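Local atomic coordinates of alkylhydroperoxidase AhpD core: uncharacterized peroxidase-related protein (Ralstonia eutropha, PDB entry 2PRR), a protein that is uncharacterised but is probably a peroxidase-related oxidoreductase of the carboxymuconolactone decarboxylase family, with an AhpD-like core. Residues Pro39-Thr44 with Arg53-Tyr58; Pro15-Leu20 with Gln26-Val31; Leu43-Arg48 with Ile179-Asn184. One frame throughout, in Å; residues are numbered along the deposited sequence.

Interaction 1. Residues Pro39-Thr44 with Arg53-Tyr58; sequences PNVFLT and RAFFAY
Phe42 and Phe56 meet almost flat, their ring planes only 5° apart and the centroids separated by 4.3 Å. They form an offset (parallel-displaced) pair, in which Phe42 lies over one face of Phe56, shifted toward its rim. The model sets the nearest carbons of this pair too close to be trusted, so its parallel attitude matters here and its exact spacing does not. The other face of Phe56 is covered by its own chain neighbour, Phe55, whose CD1 sits 3.8 Å above the plane of the Phe56 ring, over its centre. Phe56 is therefore filled in on both faces, and this is the compact part of the contact. At the rim it also receives Val41, whose CG1 comes in near the ring plane and stops 4.0 Å from Phe56 CZ.

Around Val41 the fit is looser. Its second methyl, CG2, reaches Phe55 CE1 at 4.1 Å, approaching that ring obliquely. Phe55 can extend toward it because CG is anti to the backbone N (chi1 -176°). Val41 is partly exposed, and a di(hydroxyethyl)ether molecule, probably from the crystallisation liquor, lies about 4 Å from its side chain. Arg27 of helix 22-35 packs against both Phe42 and Phe56. No hydrogen bond joins the two segments; with their axes 11.3 Å apart, long aromatic side chains span the gap. The segments run roughly antiparallel, at 151°, as the two arms of a helical hairpin with a short connection, within an all-helical AhpD-like fold.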
loop_
_atom_site.group_PDB
_atom_site.type_symbol
_atom_site.label_atom_id
_atom_site.label_comp_id
_atom_site.label_asym_id
_atom_site.label_seq_id
_atom_site.Cartn_x
_atom_site.Cartn_y
_atom_site.Cartn_z
ATOM N N PRO D 39 -17.370 27.123 -16.035
ATOM C CA PRO D 39 -16.470 26.111 -15.504
ATOM C C PRO D 39 -16.161 25.115 -16.596
ATOM O O PRO D 39 -17.036 24.733 -17.360
ATOM C CB PRO D 39 -17.286 25.468 -14.403
ATOM C CG PRO D 39 -18.146 26.587 -13.919
ATOM C CD PRO D 39 -18.498 27.371 -15.128
ATOM N N ASN D 40 -14.915 24.681 -16.666
ATOM C CA ASN D 40 -14.487 23.820 -17.762
ATOM C C ASN D 40 -15.109 22.437 -17.815
ATOM O O ASN D 40 -15.105 21.812 -18.865
ATOM C CB ASN D 40 -12.950 23.790 -17.836
ATOM C CG ASN D 40 -12.364 25.152 -18.222
ATOM O OD1 ASN D 40 -13.036 25.986 -18.875
ATOM N ND2 ASN D 40 -11.122 25.400 -17.803
ATOM N N VAL D 41 -15.692 21.974 -16.720
ATOM C CA VAL D 41 -16.317 20.642 -16.698
ATOM C C VAL D 41 -17.475 20.606 -17.725
ATOM O O VAL D 41 -17.683 19.585 -18.383
ATOM C CB VAL D 41 -16.829 20.258 -15.254
ATOM C CG1 VAL D 41 -17.958 21.210 -14.782
ATOM C CG2 VAL D 41 -17.289 18.776 -15.161
ATOM N N PHE D 42 -18.214 21.715 -17.868
ATOM C CA PHE D 42 -19.331 21.760 -18.816
ATOM C C PHE D 42 -18.863 21.678 -20.268
ATOM O O PHE D 42 -19.436 20.961 -21.072
ATOM C CB PHE D 42 -20.159 23.057 -18.668
ATOM C CG PHE D 42 -20.878 23.191 -17.352
ATOM C CD1 PHE D 42 -22.130 22.635 -17.169
ATOM C CD2 PHE D 42 -20.306 23.903 -16.296
ATOM C CE1 PHE D 42 -22.797 22.773 -15.937
ATOM C CE2 PHE D 42 -20.965 24.029 -15.067
ATOM C CZ PHE D 42 -22.205 23.464 -14.897
ATOM N N LEU D 43 -17.824 22.428 -20.596
ATOM C CA LEU D 43 -17.333 22.490 -21.949
ATOM C C LEU D 43 -16.603 21.232 -22.356
ATOM O O LEU D 43 -16.708 20.808 -23.502
ATOM C CB LEU D 43 -16.408 23.692 -22.088
ATOM C CG LEU D 43 -17.107 25.037 -21.841
ATOM C CD1 LEU D 43 -16.071 26.106 -21.516
ATOM C CD2 LEU D 43 -17.992 25.418 -23.039
ATOM N N THR D 44 -15.862 20.634 -21.431
ATOM C CA THR D 44 -15.100 19.421 -21.752
ATOM C C THR D 44 -15.996 18.206 -21.907
ATOM O O THR D 44 -15.803 17.397 -22.826
ATOM C CB THR D 44 -13.974 19.143 -20.705
ATOM O OG1 THR D 44 -14.532 19.065 -19.385
ATOM C CG2 THR D 44 -12.945 20.248 -20.746
ATOM N N ARG D 53 -25.474 15.123 -20.222
ATOM C CA ARG D 53 -26.827 15.224 -19.660
ATOM C C ARG D 53 -26.979 14.343 -18.429
ATOM O O ARG D 53 -27.568 14.752 -17.420
ATOM C CB ARG D 53 -27.902 14.883 -20.706
ATOM C CG ARG D 53 -28.002 15.887 -21.860
ATOM C CD ARG D 53 -29.121 15.544 -22.835
ATOM N NE ARG D 53 -29.064 16.344 -24.075
ATOM C CZ ARG D 53 -28.626 15.905 -25.259
ATOM N NH1 ARG D 53 -28.147 14.669 -25.424
ATOM N NH2 ARG D 53 -28.637 16.736 -26.290
ATOM N N ALA D 54 -26.440 13.133 -18.512
ATOM C CA ALA D 54 -26.547 12.180 -17.418
ATOM C C ALA D 54 -25.685 12.582 -16.207
ATOM O O ALA D 54 -26.038 12.301 -15.052
ATOM C CB ALA D 54 -26.180 10.780 -17.914
ATOM N N PHE D 55 -24.552 13.221 -16.471
ATOM C CA PHE D 55 -23.645 13.680 -15.420
ATOM C C PHE D 55 -24.318 14.783 -14.623
ATOM O O PHE D 55 -24.457 14.691 -13.401
ATOM C CB PHE D 55 -22.343 14.211 -16.063
ATOM C CG PHE D 55 -21.265 14.627 -15.078
ATOM C CD1 PHE D 55 -21.219 15.912 -14.572
ATOM C CD2 PHE D 55 -20.272 13.728 -14.696
ATOM C CE1 PHE D 55 -20.240 16.288 -13.692
ATOM C CE2 PHE D 55 -19.286 14.098 -13.825
ATOM C CZ PHE D 55 -19.261 15.374 -13.320
ATOM N N PHE D 56 -24.740 15.831 -15.311
ATOM C CA PHE D 56 -25.323 16.956 -14.597
ATOM C C PHE D 56 -26.626 16.641 -13.914
ATOM O O PHE D 56 -26.902 17.152 -12.850
ATOM C CB PHE D 56 -25.352 18.207 -15.461
ATOM C CG PHE D 56 -23.991 18.761 -15.690
ATOM C CD1 PHE D 56 -23.347 19.459 -14.682
ATOM C CD2 PHE D 56 -23.311 18.520 -16.865
ATOM C CE1 PHE D 56 -22.078 19.917 -14.865
ATOM C CE2 PHE D 56 -22.041 18.990 -17.050
ATOM C CZ PHE D 56 -21.427 19.689 -16.053
ATOM N N ALA D 57 -27.404 15.748 -14.484
ATOM C CA ALA D 57 -28.620 15.319 -13.824
ATOM C C ALA D 57 -28.302 14.577 -12.537
ATOM O O ALA D 57 -29.000 14.733 -11.536
ATOM C CB ALA D 57 -29.436 14.454 -14.750
ATOM N N TYR D 58 -27.244 13.757 -12.549
ATOM C CA TYR D 58 -26.863 13.033 -11.350
ATOM C C TYR D 58 -26.303 14.044 -10.373
ATOM O O TYR D 58 -26.617 14.002 -9.192
ATOM C CB TYR D 58 -25.803 11.956 -11.641
ATOM C CG TYR D 58 -25.944 10.718 -10.783
ATOM C CD1 TYR D 58 -26.218 10.805 -9.426
ATOM C CD2 TYR D 58 -25.776 9.456 -11.328
ATOM C CE1 TYR D 58 -26.359 9.667 -8.649
ATOM C CE2 TYR D 58 -25.914 8.291 -10.533
ATOM C CZ TYR D 58 -26.185 8.409 -9.198
ATOM O OH TYR D 58 -26.309 7.281 -8.389
#

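Interaction 2. Residues Pro15-Leu20 with Gln26-Val31; sequences PELAAL and QRILEV
Leu17 and Ile28 bring the two backbones closest, with 8.2 Å between the CA atom of Leu17 and that of Ile28. Residues 15-20 form an irregular loop that leads into helix 22-35 and folds back along the side of that same helix, so the contact is a helix packed against its own N-terminal lead-in, near the start of an all-helical, AhpD-like fold. Residues 26-31 are helical throughout. The loop curls at Leu17-Ala19, where a weak backbone hydrogen bond runs from Ala19 N to Glu16 O; Leu17, in this turn, and Leu20, just after it, both point at the helix.

The packing is purely aliphatic. Leu17 and Ile28 lie alongside each other, pointing opposite ways. With CG anti to the backbone N (chi1 -176°), Leu17 extends to the helix, and its CD1 methyl settles between two branches of the isoleucine, 3.7 Å from Ile28 CG2 and 3.9 Å from Ile28 CD1. More loosely, Leu17 CD2 stands 4.3 Å from Leu29 CD2. Ile28 also touches Phe42 and Val38. Leu20, which packs on Ala46 as well, comes across Ile28 nearly perpendicularly, its CD1 methyl ending 3.9 Å from Ile28 CD1.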
loop_
_atom_site.group_PDB
_atom_site.type_symbol
_atom_site.label_atom_id
_atom_site.label_comp_id
_atom_site.label_asym_id
_atom_site.label_seq_id
_atom_site.Cartn_x
_atom_site.Cartn_y
_atom_site.Cartn_z
ATOM N N PRO D 15 -16.105 21.303 -27.924
ATOM C CA PRO D 15 -17.004 21.868 -28.908
ATOM C C PRO D 15 -17.261 23.347 -28.701
ATOM O O PRO D 15 -17.085 23.862 -27.594
ATOM C CB PRO D 15 -18.301 21.102 -28.647
ATOM C CG PRO D 15 -18.265 20.843 -27.213
ATOM C CD PRO D 15 -16.844 20.455 -26.970
ATOM N N GLU D 16 -17.676 24.009 -29.778
ATOM C CA GLU D 16 -18.079 25.395 -29.739
ATOM C C GLU D 16 -19.466 25.431 -29.133
ATOM O O GLU D 16 -20.308 24.599 -29.462
ATOM C CB GLU D 16 -18.193 25.962 -31.159
ATOM C CG GLU D 16 -16.899 26.134 -31.905
ATOM C CD GLU D 16 -16.066 27.257 -31.341
ATOM O OE1 GLU D 16 -16.512 27.905 -30.365
ATOM O OE2 GLU D 16 -14.960 27.491 -31.877
ATOM N N LEU D 17 -19.706 26.420 -28.280
ATOM C CA LEU D 17 -21.005 26.604 -27.643
ATOM C C LEU D 17 -22.101 26.613 -28.715
ATOM O O LEU D 17 -23.164 26.031 -28.523
ATOM C CB LEU D 17 -21.008 27.892 -26.806
ATOM C CG LEU D 17 -22.260 28.239 -25.978
ATOM C CD1 LEU D 17 -22.639 27.104 -25.051
ATOM C CD2 LEU D 17 -22.080 29.527 -25.173
ATOM N N ALA D 18 -21.820 27.221 -29.863
ATOM C CA ALA D 18 -22.774 27.261 -30.976
ATOM C C ALA D 18 -23.133 25.885 -31.579
ATOM O O ALA D 18 -24.295 25.640 -31.895
ATOM C CB ALA D 18 -22.238 28.190 -32.072
ATOM N N ALA D 19 -22.165 24.978 -31.712
ATOM C CA ALA D 19 -22.416 23.648 -32.318
ATOM C C ALA D 19 -23.064 22.599 -31.392
ATOM O O ALA D 19 -22.950 21.400 -31.649
ATOM C CB ALA D 19 -21.109 23.086 -32.876
ATOM N N LEU D 20 -23.763 23.046 -30.348
ATOM C CA LEU D 20 -24.329 22.153 -29.352
ATOM C C LEU D 20 -25.847 22.219 -29.235
ATOM O O LEU D 20 -26.457 23.281 -29.501
ATOM C CB LEU D 20 -23.771 22.517 -27.970
ATOM C CG LEU D 20 -22.309 22.243 -27.638
ATOM C CD1 LEU D 20 -21.970 22.818 -26.263
ATOM C CD2 LEU D 20 -22.033 20.738 -27.700
ATOM N N GLN D 26 -28.203 25.855 -23.082
ATOM C CA GLN D 26 -28.955 26.622 -22.071
ATOM C C GLN D 26 -28.410 26.393 -20.647
ATOM O O GLN D 26 -28.389 27.315 -19.830
ATOM C CB GLN D 26 -30.473 26.314 -22.163
ATOM C CG GLN D 26 -31.373 27.072 -21.159
ATOM N N ARG D 27 -27.971 25.174 -20.348
ATOM C CA ARG D 27 -27.397 24.887 -19.034
ATOM C C ARG D 27 -26.075 25.644 -18.888
ATOM O O ARG D 27 -25.798 26.219 -17.829
ATOM C CB ARG D 27 -27.182 23.393 -18.841
ATOM C CG ARG D 27 -26.547 23.041 -17.505
ATOM C CD ARG D 27 -26.152 21.593 -17.470
ATOM N NE ARG D 27 -27.271 20.709 -17.190
ATOM C CZ ARG D 27 -27.703 20.409 -15.968
ATOM N NH1 ARG D 27 -27.156 20.957 -14.881
ATOM N NH2 ARG D 27 -28.708 19.555 -15.837
ATOM N N ILE D 28 -25.272 25.642 -19.952
ATOM C CA ILE D 28 -24.001 26.374 -19.985
ATOM C C ILE D 28 -24.231 27.887 -19.848
ATOM O O ILE D 28 -23.500 28.573 -19.130
ATOM C CB ILE D 28 -23.203 26.073 -21.276
ATOM C CG1 ILE D 28 -22.762 24.603 -21.294
ATOM C CG2 ILE D 28 -21.984 26.987 -21.398
ATOM C CD1 ILE D 28 -22.106 24.179 -22.597
ATOM N N LEU D 29 -25.233 28.420 -20.533
ATOM C CA LEU D 29 -25.516 29.858 -20.425
ATOM C C LEU D 29 -26.029 30.264 -19.043
ATOM O O LEU D 29 -25.700 31.346 -18.547
ATOM C CB LEU D 29 -26.485 30.275 -21.522
ATOM C CG LEU D 29 -25.789 30.415 -22.874
ATOM C CD1 LEU D 29 -26.794 30.348 -24.001
ATOM C CD2 LEU D 29 -24.974 31.721 -22.946
ATOM N N GLU D 30 -26.827 29.388 -18.434
ATOM C CA GLU D 30 -27.388 29.623 -17.099
ATOM C C GLU D 30 -26.268 29.700 -16.048
ATOM O O GLU D 30 -26.317 30.543 -15.145
ATOM C CB GLU D 30 -28.417 28.531 -16.749
ATOM C CG GLU D 30 -29.225 28.772 -15.457
ATOM N N VAL D 31 -25.264 28.819 -16.180
ATOM C CA VAL D 31 -24.090 28.823 -15.283
ATOM C C VAL D 31 -23.174 29.991 -15.590
ATOM O O VAL D 31 -22.560 30.534 -14.679
ATOM C CB VAL D 31 -23.245 27.488 -15.295
ATOM C CG1 VAL D 31 -22.627 27.189 -16.648
ATOM C CG2 VAL D 31 -22.131 27.544 -14.245
#

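Interaction 3. Residues Leu43-Arg48 with Ile179-Asn184; sequences LTLAHR and IGMRPN
Thr44 lies against Met181 and Ile179, two side chains from the C-terminal region of helix 156-179 and the loop after it. Met181, modelled as selenomethionine, runs at a slant to it: its CE methyl comes within 3.4 Å of Thr44 OG1 and its CG within 3.6 Å of the same oxygen, while the selenium is farther off. The bend at the last torsion (chi3 -74°) turns CE back toward the helix bearing Thr44, where it also brushes Leu45 CD2 at 4.3 Å. Ile179 touches with its outermost carbon, CD1, which stands 3.7 Å from Thr44 CB. All four side chains are buried.

These contacts with OG1 are van der Waals in kind; the polar need of that hydroxyl is met inside its own helix by Asn40 O. The contact joins short helix 40-45 to the loop that leaves helix 156-179, two parts of the all-helical fold that are remote in sequence. The chain leaves helical geometry at Gly180 (phi 76°), and Met181, the next residue, points toward Thr44. Asn40 secures the loop farther along, its ND2 bonding to Arg182 O and its backbone N to Asn184 OD1. In 43-48 a type I turn from Leu45 to Arg48 carries Arg48 to a second subunit, where it forms salt bridges with Asp161 and Glu157 of that neighbouring chain.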
loop_
_atom_site.group_PDB
_atom_site.type_symbol
_atom_site.label_atom_id
_atom_site.label_comp_id
_atom_site.label_asym_id
_atom_site.label_seq_id
_atom_site.Cartn_x
_atom_site.Cartn_y
_atom_site.Cartn_z
ATOM N N LEU D 43 -17.824 22.428 -20.596
ATOM C CA LEU D 43 -17.333 22.490 -21.949
ATOM C C LEU D 43 -16.603 21.232 -22.356
ATOM O O LEU D 43 -16.708 20.808 -23.502
ATOM C CB LEU D 43 -16.408 23.692 -22.088
ATOM C CG LEU D 43 -17.107 25.037 -21.841
ATOM C CD1 LEU D 43 -16.071 26.106 -21.516
ATOM C CD2 LEU D 43 -17.992 25.418 -23.039
ATOM N N THR D 44 -15.862 20.634 -21.431
ATOM C CA THR D 44 -15.100 19.421 -21.752
ATOM C C THR D 44 -15.996 18.206 -21.907
ATOM O O THR D 44 -15.803 17.397 -22.826
ATOM C CB THR D 44 -13.974 19.143 -20.705
ATOM O OG1 THR D 44 -14.532 19.065 -19.385
ATOM C CG2 THR D 44 -12.945 20.248 -20.746
ATOM N N LEU D 45 -16.978 18.070 -21.014
ATOM C CA LEU D 45 -17.934 16.950 -21.098
ATOM C C LEU D 45 -18.931 17.117 -22.250
ATOM O O LEU D 45 -19.500 16.133 -22.708
ATOM C CB LEU D 45 -18.668 16.713 -19.773
ATOM C CG LEU D 45 -17.816 16.238 -18.584
ATOM C CD1 LEU D 45 -18.719 16.079 -17.395
ATOM C CD2 LEU D 45 -16.998 14.906 -18.815
ATOM N N ALA D 46 -19.108 18.348 -22.745
ATOM C CA ALA D 46 -19.998 18.613 -23.894
ATOM C C ALA D 46 -19.537 17.892 -25.189
ATOM O O ALA D 46 -20.270 17.883 -26.174
ATOM C CB ALA D 46 -20.146 20.120 -24.123
ATOM N N HIS D 47 -18.312 17.340 -25.183
ATOM C CA HIS D 47 -17.778 16.481 -26.248
ATOM C C HIS D 47 -18.621 15.197 -26.390
ATOM O O HIS D 47 -18.713 14.635 -27.470
ATOM C CB HIS D 47 -16.305 16.118 -25.924
ATOM C CG HIS D 47 -15.681 15.130 -26.867
ATOM N ND1 HIS D 47 -15.352 15.441 -28.171
ATOM C CD2 HIS D 47 -15.287 13.847 -26.677
ATOM C CE1 HIS D 47 -14.814 14.383 -28.753
ATOM N NE2 HIS D 47 -14.755 13.402 -27.866
ATOM N N ARG D 48 -19.201 14.718 -25.290
ATOM C CA ARG D 48 -20.093 13.563 -25.309
ATOM C C ARG D 48 -21.432 13.975 -24.674
ATOM O O ARG D 48 -21.664 13.643 -23.511
ATOM C CB ARG D 48 -19.486 12.403 -24.530
ATOM C CG ARG D 48 -18.167 11.862 -25.093
ATOM C CD ARG D 48 -18.313 11.300 -26.491
ATOM N NE ARG D 48 -17.169 10.478 -26.850
ATOM C CZ ARG D 48 -17.022 9.202 -26.479
ATOM N NH1 ARG D 48 -17.934 8.621 -25.717
ATOM N NH2 ARG D 48 -15.954 8.494 -26.866
ATOM N N ILE D 179 -9.059 12.914 -18.895
ATOM C CA ILE D 179 -9.053 13.859 -20.013
ATOM C C ILE D 179 -8.144 15.103 -19.813
ATOM O O ILE D 179 -7.961 15.901 -20.741
ATOM C CB ILE D 179 -10.523 14.311 -20.398
ATOM C CG1 ILE D 179 -11.130 15.265 -19.386
ATOM C CG2 ILE D 179 -11.468 13.114 -20.567
ATOM C CD1 ILE D 179 -12.411 15.935 -19.934
ATOM N N GLY D 180 -7.584 15.261 -18.616
ATOM C CA GLY D 180 -6.737 16.391 -18.295
ATOM C C GLY D 180 -7.578 17.619 -18.087
ATOM O O GLY D 180 -7.205 18.738 -18.509
HETATM N N MSE D 181 -8.710 17.438 -17.421
HETATM C CA MSE D 181 -9.636 18.545 -17.238
HETATM C C MSE D 181 -8.945 19.620 -16.396
HETATM O O MSE D 181 -8.398 19.327 -15.327
HETATM C CB MSE D 181 -10.926 18.058 -16.619
HETATM C CG MSE D 181 -12.082 19.070 -16.787
HETATM SE SE MSE D 181 -13.398 18.514 -15.676
HETATM C CE MSE D 181 -13.910 17.078 -16.702
ATOM N N ARG D 182 -8.936 20.854 -16.911
ATOM C CA ARG D 182 -8.213 21.966 -16.299
ATOM C C ARG D 182 -9.102 22.942 -15.532
ATOM O O ARG D 182 -10.047 23.521 -16.105
ATOM C CB ARG D 182 -7.435 22.740 -17.370
ATOM C CG ARG D 182 -6.472 23.774 -16.797
ATOM C CD ARG D 182 -5.936 24.774 -17.832
ATOM N NE ARG D 182 -5.196 25.850 -17.158
ATOM C CZ ARG D 182 -3.905 25.793 -16.817
ATOM N NH1 ARG D 182 -3.143 24.757 -17.125
ATOM N NH2 ARG D 182 -3.359 26.810 -16.176
ATOM N N PRO D 183 -8.778 23.150 -14.242
ATOM C CA PRO D 183 -9.545 24.097 -13.455
ATOM C C PRO D 183 -9.359 25.534 -13.953
ATOM O O PRO D 183 -8.251 25.941 -14.324
ATOM C CB PRO D 183 -9.009 23.924 -12.035
ATOM C CG PRO D 183 -7.705 23.131 -12.164
ATOM C CD PRO D 183 -7.684 22.496 -13.478
ATOM N N ASN D 184 -10.455 26.281 -13.965
ATOM C CA ASN D 184 -10.439 27.661 -14.402
ATOM C C ASN D 184 -9.636 28.519 -13.435
ATOM O O ASN D 184 -9.537 28.208 -12.253
ATOM C CB ASN D 184 -11.867 28.225 -14.512
ATOM C CG ASN D 184 -12.778 27.355 -15.323
ATOM O OD1 ASN D 184 -13.162 26.250 -14.897
ATOM N ND2 ASN D 184 -13.178 27.850 -16.477
#

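Interactions 1 and 3 both use helix 40-45 and lie about 8 Å apart, centre to centre: interaction 1 ties it to the next helix in sequence, interaction 3 to a loop more than 130 residues on. Interaction 2 lies farther from the centre of the chain, and no other subunit touches its segments, whereas both others reach the second subunit. All touching residues of interaction 3 are buried, against half in each of the others. The chemistry differs too: aromatic rings in 39-44 with 53-58, branched aliphatic methyls in 15-20 with 26-31, a threonine packed on a selenomethionine and an isoleucine in 43-48 with 179-184. Interactions 1 and 2 meet, among other places, where Val31 packs on Phe42.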